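Local atomic coordinates of lectin-related NK cell receptor LY49L1 (PDB entry 3G8K), a protein that probably acts as a natural killer cell receptor of the Ly49 family, whose members recognise MHC class I molecules through a C-type lectin-like domain. Residues M101-K105 with T106-N110. The protein carries 1 engineered substitution. Sequence-based numbering, arbitrary orientation.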
# COMPACT_ATOMS: atom_id res chain seq x y z
N MET A 101 16.55 2.99 -14.74
CA MET A 101 16.03 1.80 -14.06
C MET A 101 14.48 1.89 -13.77
O MET A 101 13.95 2.95 -13.49
CB MET A 101 16.96 1.47 -12.85
CG MET A 101 17.00 0.02 -12.34
SD MET A 101 17.83 -1.04 -13.44
CE MET A 101 19.55 -0.75 -12.99
N LEU A 102 13.79 0.78 -13.95
CA LEU A 102 12.47 0.54 -13.46
C LEU A 102 12.50 -0.51 -12.37
O LEU A 102 13.34 -1.39 -12.40
CB LEU A 102 11.57 -0.14 -14.49
CG LEU A 102 11.42 0.39 -15.86
CD1 LEU A 102 11.22 -0.87 -16.68
CD2 LEU A 102 10.09 1.18 -15.75
N LEU A 103 11.51 -0.37 -11.50
CA LEU A 103 10.97 -1.36 -10.58
C LEU A 103 9.77 -2.12 -11.19
O LEU A 103 8.79 -1.49 -11.65
CB LEU A 103 10.43 -0.61 -9.34
CG LEU A 103 9.94 -1.41 -8.09
CD1 LEU A 103 10.86 -2.65 -7.83
CD2 LEU A 103 9.81 -0.50 -6.85
N SER A 104 9.85 -3.45 -11.19
CA SER A 104 8.65 -4.32 -11.31
C SER A 104 8.55 -5.22 -10.08
O SER A 104 9.51 -5.30 -9.29
CB SER A 104 8.66 -5.13 -12.62
OG SER A 104 9.72 -6.06 -12.73
N LYS A 105 7.41 -5.88 -9.89
CA LYS A 105 7.31 -6.95 -8.88
C LYS A 105 8.40 -8.01 -8.91
O LYS A 105 8.73 -8.66 -7.89
CB LYS A 105 5.96 -7.65 -8.98
CG LYS A 105 4.79 -6.67 -8.89
CD LYS A 105 3.58 -7.42 -8.49
CE LYS A 105 3.70 -7.91 -7.10
NZ LYS A 105 3.55 -6.81 -6.10
N THR A 106 8.98 -8.21 -10.08
CA THR A 106 9.92 -9.29 -10.18
C THR A 106 11.42 -8.88 -9.97
O THR A 106 12.18 -9.66 -9.38
CB THR A 106 9.57 -10.27 -11.38
OG1 THR A 106 10.73 -10.82 -11.98
CG2 THR A 106 8.75 -9.58 -12.49
N ARG A 107 11.81 -7.67 -10.41
CA ARG A 107 13.21 -7.27 -10.46
C ARG A 107 13.35 -5.81 -10.84
O ARG A 107 12.40 -5.19 -11.26
CB ARG A 107 14.02 -8.14 -11.46
CG ARG A 107 13.51 -8.18 -12.93
CD ARG A 107 14.03 -9.46 -13.69
NE ARG A 107 13.93 -9.35 -15.14
CZ ARG A 107 12.80 -9.12 -15.84
NH1 ARG A 107 12.85 -9.04 -17.17
NH2 ARG A 107 11.61 -8.96 -15.25
N LEU A 108 14.56 -5.29 -10.64
CA LEU A 108 15.05 -4.08 -11.24
C LEU A 108 15.44 -4.45 -12.68
O LEU A 108 16.06 -5.49 -12.91
CB LEU A 108 16.24 -3.59 -10.43
CG LEU A 108 16.04 -2.45 -9.40
CD1 LEU A 108 14.66 -2.41 -8.67
CD2 LEU A 108 17.22 -2.25 -8.40
N ASP A 109 15.06 -3.61 -13.65
CA ASP A 109 15.51 -3.79 -15.02
C ASP A 109 15.87 -2.45 -15.62
O ASP A 109 15.38 -1.43 -15.18
CB ASP A 109 14.41 -4.50 -15.81
CG ASP A 109 14.96 -5.23 -17.04
OD1 ASP A 109 14.11 -5.70 -17.81
OD2 ASP A 109 16.23 -5.32 -17.19
N ASN A 110 16.79 -2.42 -16.58
CA ASN A 110 17.09 -1.18 -17.23
C ASN A 110 16.25 -1.08 -18.49
O ASN A 110 15.85 -2.10 -19.05
CB ASN A 110 18.55 -1.09 -17.59
CG ASN A 110 18.99 -2.18 -18.57
OD1 ASN A 110 18.65 -3.37 -18.46
ND2 ASN A 110 19.78 -1.77 -19.50
O HOH W 1 9.84 -7.27 -15.76
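The carbonyl oxygen of Asp109 is approached by three groups of 101-105. Leu102 N donates to Asp109 O at 3.0 Å, with 168° at the hydrogen and a C=O...N angle of 170°, so donor and carbonyl are almost collinear. Met101 supplies the other two: its CA-H makes a longer contact, and SD comes within 3.0 Å of Asp109 O, a close approach without a proton. With Met101 CG anti to the backbone N (chi1 -155°) and the chain bent at the next two torsions, the sulfur folds back across the neighbouring strand. The same side chain crosses that of Leu108 at about a right angle, CG to CG 4.0 Å. Leu103 CD1 meets Leu108 CD1 at 3.9 Å, and Leu51 of helix 48-57 touches both leucines, so this part of the face lies against the helix, while Met101 packs on Leu67 and Trp76.

Asp109 N returns a bond to Leu102 O (3.1 Å), completing the hydrogen-bonded pair. Nearer the turn, Ser104 N donates to Arg107 O at 3.1 Å. Thr106 N donates weakly to Ser104 OG (3.5 Å), a hydroxyl that also lies within reach of Arg107 O and hydrogen-bonds a water. Between Arg107 NH1 and Asp109 OD1 the gap is 3.6 Å and the oxygen lies well out of the guanidinium plane, which indicates charge attraction alone.

At the turn, Lys105 sends NZ to the carbonyls of Lys55, Leu56 and Val58, tying the tip to the C-terminal end of helix 48-57. The backbone angles of Lys105 and Thr106 fit a type I turn. With strand 100-104 also paired to strand 62-70, and the Cys100-Cys113 disulfide bridging the chain at the end away from the turn, this is a tight antiparallel beta hairpin at the sheet edge of the C-type lectin-like fold.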